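Local coordinates for protein salt-tolerant glutaminase (Micrococcus luteus, PDB 3AGD) that probably hydrolyses L-glutamine to L-glutamate and ammonium, as a salt-tolerant member of the glutaminase family, at residues 8-12 / 297-302; 314-320 / 385-391. One frame throughout, in Å; residues are numbered along the deposited sequence.

How the interactions relate
Both contacts lie away from the glutamate-binding residues, and both touch the second subunit. Interaction 1 joins the first helix of the chain to helix 289-301, the last of the glutaminase part. Interaction 2 follows later in the chain and belongs to the C-terminal, STAS-like part. Their centres are about 34 Å apart, and no element is common to the two. The contact 8-12 / 297-302 is partly buried and made by side chains: a tyrosine, a carboxylate, an arginine and leucines between two helices. The contact 314-320 / 385-391 is more buried. There backbone atoms, glycines and small side chains meet, with one glutamate reaching a strand N-H.

Interaction 1: residues 8-12 / 297-302; sequences YLASL and RLSEDF
Tyr8 and Asp301 make the polar link between the two helices. The Tyr8 hydroxyl OH donates to Asp301 OD2 over 2.5 Å. The oxygen receives it on its anti lone pair, in the plane of the tyrosine ring, while the carboxylate stands nearly at right angles to that ring. The same OD2 accepts from within its own helix: Arg297 NE lies 3.0 Å from Asp301 OD2, in a salt bridge one turn apart. This second donor comes on the syn side, somewhat out of the carboxylate plane. Two donors grip one oxygen, which probably steadies the negative charge. Arg297 NH1 has a second acidic partner, Glu15, further along helix 4-16.

Segment 8-12 belongs to that N-terminal helix, and 297-301 ends the last helix of the glutaminase part, which shares the beta-lactamase-like fold. The two helices pack side by side against the antiparallel sheet, where Leu9 and Leu298 rest on Ile41 and Leu43 of strand 40-44. The axes of the short segments 8-12 and 297-301 make an angle of 128° and pass 12.4 Å apart at their closest.

In the aromatic contact, Phe302 CZ sits over one face of Tyr8 near the rim, 3.3 Å from Tyr8 CD2. The ring planes meet obliquely, at 47°. Tyr8 reaches this place with CG anti to its backbone N (chi1 163°). Phe302 also meets Phe337 of the second subunit.

Leucine methyls make the remaining contacts. Leu298 CD2 lies at the edge of the Tyr8 ring, 3.7 Å from Tyr8 CE2, and 4.0 Å from Leu9 CD2. Leu12 lays its CD1 methyl over the centre of one guanidinium face, 3.8 Å from Arg297 CZ. Bends at chi2 and chi3 of the arginine turn this face to the methyl.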
ATOM      1  N   TYR A   8      17.982 -10.855  14.280  1.00 26.46           N
ATOM      2  CA  TYR A   8      16.648 -11.405  14.102  1.00 25.42           C
ATOM      3  C   TYR A   8      16.680 -12.377  12.924  1.00 23.54           C
ATOM      4  O   TYR A   8      16.179 -13.498  13.007  1.00 24.09           O
ATOM      5  CB  TYR A   8      15.642 -10.298  13.792  1.00 25.97           C
ATOM      6  CG  TYR A   8      14.363 -10.838  13.199  1.00 24.57           C
ATOM      7  CD1 TYR A   8      13.369 -11.382  14.011  1.00 25.45           C
ATOM      8  CD2 TYR A   8      14.184 -10.887  11.817  1.00 22.36           C
ATOM      9  CE1 TYR A   8      12.233 -11.966  13.460  1.00 25.12           C
ATOM     10  CE2 TYR A   8      13.054 -11.470  11.256  1.00 22.82           C
ATOM     11  CZ  TYR A   8      12.085 -12.011  12.083  1.00 23.50           C
ATOM     12  OH  TYR A   8      10.986 -12.622  11.530  1.00 26.28           O
ATOM     13  N   LEU A   9      17.265 -11.927  11.818  1.00 22.45           N
ATOM     14  CA  LEU A   9      17.360 -12.750  10.619  1.00 21.21           C
ATOM     15  C   LEU A   9      18.158 -14.019  10.891  1.00 24.60           C
ATOM     16  O   LEU A   9      17.760 -15.110  10.477  1.00 24.39           O
ATOM     17  CB  LEU A   9      18.006 -11.955   9.478  1.00 17.64           C
ATOM     18  CG  LEU A   9      17.201 -10.751   8.963  1.00 18.47           C
ATOM     19  CD1 LEU A   9      17.961 -10.069   7.842  1.00 18.23           C
ATOM     20  CD2 LEU A   9      15.832 -11.206   8.476  1.00 14.14           C
ATOM     21  N   ALA A  10      19.281 -13.871  11.590  1.00 23.60           N
ATOM     22  CA  ALA A  10      20.130 -15.009  11.922  1.00 23.55           C
ATOM     23  C   ALA A  10      19.327 -16.044  12.700  1.00 26.10           C
ATOM     24  O   ALA A  10      19.459 -17.245  12.465  1.00 24.98           O
ATOM     25  CB  ALA A  10      21.336 -14.547  12.739  1.00 24.09           C
ATOM     26  N   SER A  11      18.493 -15.575  13.625  1.00 28.92           N
ATOM     27  CA  SER A  11      17.658 -16.464  14.430  1.00 29.33           C
ATOM     28  C   SER A  11      16.590 -17.111  13.559  1.00 28.66           C
ATOM     29  O   SER A  11      16.288 -18.295  13.702  1.00 29.18           O
ATOM     30  CB  SER A  11      16.976 -15.688  15.559  1.00 32.43           C
ATOM     31  OG  SER A  11      17.931 -15.052  16.384  1.00 40.00           O
ATOM     32  N   LEU A  12      16.014 -16.324  12.659  1.00 28.54           N
ATOM     33  CA  LEU A  12      14.984 -16.833  11.767  1.00 26.62           C
ATOM     34  C   LEU A  12      15.562 -17.945  10.898  1.00 25.57           C
ATOM     35  O   LEU A  12      14.934 -18.983  10.705  1.00 25.08           O
ATOM     36  CB  LEU A  12      14.447 -15.709  10.883  1.00 28.21           C
ATOM     37  CG  LEU A  12      13.213 -16.099  10.069  1.00 27.56           C
ATOM     38  CD1 LEU A  12      12.095 -16.503  11.025  1.00 27.04           C
ATOM     39  CD2 LEU A  12      12.781 -14.939   9.192  1.00 23.45           C
ATOM     40  N   ARG A 297       6.821 -14.987   7.906  1.00 18.48           N
ATOM     41  CA  ARG A 297       7.331 -14.630   9.226  1.00 20.05           C
ATOM     42  C   ARG A 297       7.768 -13.164   9.290  1.00 23.00           C
ATOM     43  O   ARG A 297       7.569 -12.502  10.306  1.00 24.72           O
ATOM     44  CB  ARG A 297       8.500 -15.544   9.616  1.00 17.48           C
ATOM     45  CG  ARG A 297       8.076 -16.911  10.148  1.00 19.33           C
ATOM     46  CD  ARG A 297       7.400 -16.787  11.518  1.00 26.34           C
ATOM     47  NE  ARG A 297       8.335 -16.429  12.589  1.00 28.58           N
ATOM     48  CZ  ARG A 297       9.121 -17.297  13.224  1.00 29.85           C
ATOM     49  NH1 ARG A 297       9.090 -18.584  12.904  1.00 28.05           N
ATOM     50  NH2 ARG A 297       9.944 -16.878  14.179  1.00 30.04           N
ATOM     51  N   LEU A 298       8.367 -12.655   8.216  1.00 22.28           N
ATOM     52  CA  LEU A 298       8.795 -11.259   8.201  1.00 22.06           C
ATOM     53  C   LEU A 298       7.572 -10.359   8.336  1.00 22.28           C
ATOM     54  O   LEU A 298       7.588  -9.373   9.071  1.00 19.95           O
ATOM     55  CB  LEU A 298       9.532 -10.931   6.902  1.00 20.07           C
ATOM     56  CG  LEU A 298      10.949 -11.480   6.734  1.00 20.60           C
ATOM     57  CD1 LEU A 298      11.472 -11.128   5.350  1.00 21.07           C
ATOM     58  CD2 LEU A 298      11.853 -10.894   7.803  1.00 20.45           C
ATOM     59  N   SER A 299       6.509 -10.712   7.620  1.00 23.77           N
ATOM     60  CA  SER A 299       5.268  -9.951   7.658  1.00 20.67           C
ATOM     61  C   SER A 299       4.642  -9.977   9.054  1.00 19.97           C
ATOM     62  O   SER A 299       4.224  -8.938   9.576  1.00 15.83           O
ATOM     63  CB  SER A 299       4.273 -10.513   6.637  1.00 19.62           C
ATOM     64  OG  SER A 299       2.965 -10.010   6.871  1.00 21.91           O
ATOM     65  N   GLU A 300       4.583 -11.160   9.660  1.00 19.78           N
ATOM     66  CA  GLU A 300       3.994 -11.292  10.987  1.00 24.32           C
ATOM     67  C   GLU A 300       4.840 -10.747  12.138  1.00 23.76           C
ATOM     68  O   GLU A 300       4.325 -10.034  12.999  1.00 22.21           O
ATOM     69  CB  GLU A 300       3.647 -12.751  11.285  1.00 31.47           C
ATOM     70  CG  GLU A 300       3.063 -12.937  12.678  1.00 43.89           C
ATOM     71  CD  GLU A 300       2.618 -14.357  12.951  1.00 56.26           C
ATOM     72  OE1 GLU A 300       3.438 -15.286  12.773  1.00 58.61           O
ATOM     73  OE2 GLU A 300       1.446 -14.542  13.351  1.00 61.29           O
ATOM     74  N   ASP A 301       6.126 -11.086  12.160  1.00 23.19           N
ATOM     75  CA  ASP A 301       7.007 -10.637  13.234  1.00 24.05           C
ATOM     76  C   ASP A 301       7.235  -9.133  13.261  1.00 25.08           C
ATOM     77  O   ASP A 301       7.323  -8.532  14.327  1.00 28.61           O
ATOM     78  CB  ASP A 301       8.361 -11.344  13.143  1.00 27.04           C
ATOM     79  CG  ASP A 301       8.253 -12.829  13.388  1.00 28.46           C
ATOM     80  OD1 ASP A 301       7.273 -13.240  14.042  1.00 28.01           O
ATOM     81  OD2 ASP A 301       9.150 -13.581  12.943  1.00 29.61           O
ATOM     82  N   PHE A 302       7.342  -8.528  12.086  1.00 21.03           N
ATOM     83  CA  PHE A 302       7.573  -7.097  11.993  1.00 20.58           C
ATOM     84  C   PHE A 302       6.287  -6.337  11.686  1.00 20.95           C
ATOM     85  O   PHE A 302       6.297  -5.112  11.549  1.00 21.09           O
ATOM     86  CB  PHE A 302       8.619  -6.821  10.908  1.00 18.15           C
ATOM     87  CG  PHE A 302      10.014  -7.243  11.285  1.00 22.65           C
ATOM     88  CD1 PHE A 302      10.889  -7.739  10.321  1.00 24.55           C
ATOM     89  CD2 PHE A 302      10.472  -7.101  12.594  1.00 26.02           C
ATOM     90  CE1 PHE A 302      12.204  -8.087  10.654  1.00 28.40           C
ATOM     91  CE2 PHE A 302      11.788  -7.445  12.938  1.00 27.66           C
ATOM     92  CZ  PHE A 302      12.652  -7.937  11.966  1.00 28.27           C
TER

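Interaction 2: residues 314-320 / 385-391; sequences GTAVRFV and GGAVHEA
Gly314 and Gly385 approach to 3.5 Å between their CA atoms, the tightest part of the contact. Gly314 and Gly386 have no CB, and the two backbones come together directly at these residues. Gly386 also has positive phi in the type II' turn 385-388. Ala387 CB fits against the strand, 3.3 Å from Val317 O. That carbonyl also takes a weak bond from Ala387 N. Beside this, Val317 CG2 meets Val388 CG2 at 3.7 Å, the two side chains crossing at about a right angle.

The end at Val320 and Glu390 is more polar and includes a bridging water, though Val320 itself is buried. Glu390 is extended beyond CG and reaches across to the strand, and its OE1 accepts from Val320 N at 2.7 Å, nearly along the C-O axis. Its other oxygen, OE2, makes a salt bridge to Arg413 of the second subunit. The water donates to Val320 O and Glu390 O at 2.7 and 2.6 Å.

Arg318 and Phe319 form a classic beta bulge opposite His330. The contact packs turn 385-388 and helix residues Glu390 and Ala391 on strand 317-323 of the mixed sheet, in a C-terminal part consistent with a STAS-like alpha/beta fold.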
ATOM      1  N   GLY A 314       0.808  14.316   8.937  1.00 20.56           N
ATOM      2  CA  GLY A 314       1.002  15.544   9.686  1.00 17.72           C
ATOM      3  C   GLY A 314       2.427  15.794  10.138  1.00 20.93           C
ATOM      4  O   GLY A 314       2.772  16.918  10.494  1.00 24.02           O
ATOM      5  N   THR A 315       3.260  14.759  10.129  1.00 21.87           N
ATOM      6  CA  THR A 315       4.646  14.914  10.546  1.00 19.75           C
ATOM      7  C   THR A 315       5.416  15.758   9.528  1.00 19.69           C
ATOM      8  O   THR A 315       6.542  16.190   9.781  1.00 19.87           O
ATOM      9  CB  THR A 315       5.312  13.534  10.748  1.00 22.47           C
ATOM     10  OG1 THR A 315       4.704  12.888  11.875  1.00 28.83           O
ATOM     11  CG2 THR A 315       6.813  13.676  11.010  1.00 19.71           C
ATOM     12  N   ALA A 316       4.794  16.003   8.379  1.00 17.45           N
ATOM     13  CA  ALA A 316       5.404  16.833   7.352  1.00 16.98           C
ATOM     14  C   ALA A 316       5.623  18.214   7.979  1.00 21.00           C
ATOM     15  O   ALA A 316       6.474  18.987   7.541  1.00 21.21           O
ATOM     16  CB  ALA A 316       4.484  16.931   6.138  1.00 12.59           C
ATOM     17  N   VAL A 317       4.838  18.522   9.007  1.00 22.72           N
ATOM     18  CA  VAL A 317       4.991  19.790   9.710  1.00 23.46           C
ATOM     19  C   VAL A 317       5.865  19.505  10.928  1.00 22.92           C
ATOM     20  O   VAL A 317       5.413  18.885  11.892  1.00 21.45           O
ATOM     21  CB  VAL A 317       3.630  20.361  10.174  1.00 24.18           C
ATOM     22  CG1 VAL A 317       3.850  21.632  10.981  1.00 18.21           C
ATOM     23  CG2 VAL A 317       2.745  20.662   8.964  1.00 23.55           C
ATOM     24  N   ARG A 318       7.121  19.944  10.871  1.00 21.60           N
ATOM     25  CA  ARG A 318       8.070  19.732  11.965  1.00 22.26           C
ATOM     26  C   ARG A 318       7.650  20.548  13.193  1.00 23.97           C
ATOM     27  O   ARG A 318       7.729  20.070  14.322  1.00 21.12           O
ATOM     28  CB  ARG A 318       9.481  20.128  11.506  1.00 18.98           C
ATOM     29  CG  ARG A 318      10.611  19.781  12.465  1.00 19.69           C
ATOM     30  CD  ARG A 318      11.957  20.183  11.857  1.00 23.52           C
ATOM     31  NE  ARG A 318      13.097  19.943  12.742  1.00 27.46           N
ATOM     32  CZ  ARG A 318      13.667  18.757  12.948  1.00 29.71           C
ATOM     33  NH1 ARG A 318      13.215  17.670  12.334  1.00 28.99           N
ATOM     34  NH2 ARG A 318      14.706  18.660  13.769  1.00 27.21           N
ATOM     35  N   PHE A 319       7.215  21.785  12.961  1.00 25.90           N
ATOM     36  CA  PHE A 319       6.744  22.662  14.029  1.00 25.63           C
ATOM     37  C   PHE A 319       6.226  23.989  13.480  1.00 26.66           C
ATOM     38  O   PHE A 319       6.507  24.356  12.337  1.00 23.72           O
ATOM     39  CB  PHE A 319       7.842  22.927  15.079  1.00 23.89           C
ATOM     40  CG  PHE A 319       8.985  23.792  14.593  1.00 27.43           C
ATOM     41  CD1 PHE A 319      10.270  23.270  14.491  1.00 27.75           C
ATOM     42  CD2 PHE A 319       8.789  25.141  14.292  1.00 29.73           C
ATOM     43  CE1 PHE A 319      11.347  24.076  14.101  1.00 30.64           C
ATOM     44  CE2 PHE A 319       9.856  25.956  13.899  1.00 31.29           C
ATOM     45  CZ  PHE A 319      11.136  25.422  13.805  1.00 31.92           C
ATOM     46  N   VAL A 320       5.451  24.688  14.303  1.00 26.66           N
ATOM     47  CA  VAL A 320       4.899  25.990  13.949  1.00 26.07           C
ATOM     48  C   VAL A 320       5.021  26.835  15.205  1.00 26.61           C
ATOM     49  O   VAL A 320       4.343  26.579  16.199  1.00 28.75           O
ATOM     50  CB  VAL A 320       3.412  25.902  13.560  1.00 24.55           C
ATOM     51  CG1 VAL A 320       2.944  27.242  13.000  1.00 21.29           C
ATOM     52  CG2 VAL A 320       3.203  24.792  12.543  1.00 22.65           C
ATOM     53  N   GLY A 385      -1.233  13.776  12.952  1.00 60.49           N
ATOM     54  CA  GLY A 385      -0.890  15.148  12.594  1.00 54.98           C
ATOM     55  C   GLY A 385       0.416  15.838  12.984  1.00 48.39           C
ATOM     56  O   GLY A 385       0.552  17.040  12.746  1.00 50.86           O
ATOM     57  N   GLY A 386       1.370  15.126  13.579  1.00 40.13           N
ATOM     58  CA  GLY A 386       2.631  15.750  13.945  1.00 36.28           C
ATOM     59  C   GLY A 386       2.475  17.092  14.641  1.00 35.12           C
ATOM     60  O   GLY A 386       1.882  17.173  15.717  1.00 32.55           O
ATOM     61  N   ALA A 387       2.997  18.154  14.032  1.00 36.11           N
ATOM     62  CA  ALA A 387       2.902  19.484  14.634  1.00 36.15           C
ATOM     63  C   ALA A 387       1.920  20.413  13.918  1.00 33.82           C
ATOM     64  O   ALA A 387       1.933  21.627  14.135  1.00 33.20           O
ATOM     65  CB  ALA A 387       4.284  20.130  14.690  1.00 34.98           C
ATOM     66  N   VAL A 388       1.071  19.843  13.069  1.00 30.97           N
ATOM     67  CA  VAL A 388       0.080  20.633  12.338  1.00 29.14           C
ATOM     68  C   VAL A 388      -0.754  21.465  13.307  1.00 32.46           C
ATOM     69  O   VAL A 388      -1.092  22.621  13.032  1.00 31.52           O
ATOM     70  CB  VAL A 388      -0.892  19.727  11.536  1.00 25.07           C
ATOM     71  CG1 VAL A 388      -2.007  20.571  10.918  1.00 24.40           C
ATOM     72  CG2 VAL A 388      -0.137  18.976  10.453  1.00 21.36           C
ATOM     73  N   HIS A 389      -1.075  20.862  14.448  1.00 33.67           N
ATOM     74  CA  HIS A 389      -1.893  21.511  15.461  1.00 33.01           C
ATOM     75  C   HIS A 389      -1.263  22.764  16.050  1.00 32.04           C
ATOM     76  O   HIS A 389      -1.968  23.609  16.602  1.00 33.27           O
ATOM     77  CB  HIS A 389      -2.216  20.525  16.590  1.00 31.61           C
ATOM     78  CG  HIS A 389      -1.029  20.141  17.420  1.00 33.05           C
ATOM     79  ND1 HIS A 389      -0.054  19.274  16.973  1.00 37.52           N
ATOM     80  CD2 HIS A 389      -0.661  20.507  18.671  1.00 31.40           C
ATOM     81  CE1 HIS A 389       0.861  19.121  17.912  1.00 35.50           C
ATOM     82  NE2 HIS A 389       0.518  19.859  18.953  1.00 33.56           N
ATOM     83  N   GLU A 390       0.055  22.891  15.940  1.00 28.61           N
ATOM     84  CA  GLU A 390       0.724  24.062  16.491  1.00 31.07           C
ATOM     85  C   GLU A 390       0.315  25.340  15.750  1.00 32.44           C
ATOM     86  O   GLU A 390       0.481  26.444  16.270  1.00 31.74           O
ATOM     87  CB  GLU A 390       2.248  23.881  16.455  1.00 31.90           C
ATOM     88  CG  GLU A 390       2.729  22.589  17.116  1.00 34.53           C
ATOM     89  CD  GLU A 390       4.238  22.550  17.330  1.00 38.22           C
ATOM     90  OE1 GLU A 390       4.975  23.136  16.512  1.00 35.63           O
ATOM     91  OE2 GLU A 390       4.688  21.918  18.312  1.00 40.71           O
ATOM     92  N   ALA A 391      -0.229  25.190  14.544  1.00 32.68           N
ATOM     93  CA  ALA A 391      -0.666  26.349  13.764  1.00 32.23           C
ATOM     94  C   ALA A 391      -1.879  26.975  14.440  1.00 32.41           C
ATOM     95  O   ALA A 391      -1.960  28.193  14.591  1.00 31.83           O
ATOM     96  CB  ALA A 391      -1.020  25.937  12.340  1.00 29.43           C
TER
HETATM   97  O   HOH W   1       2.352  26.952  17.938  1.00 31.41           O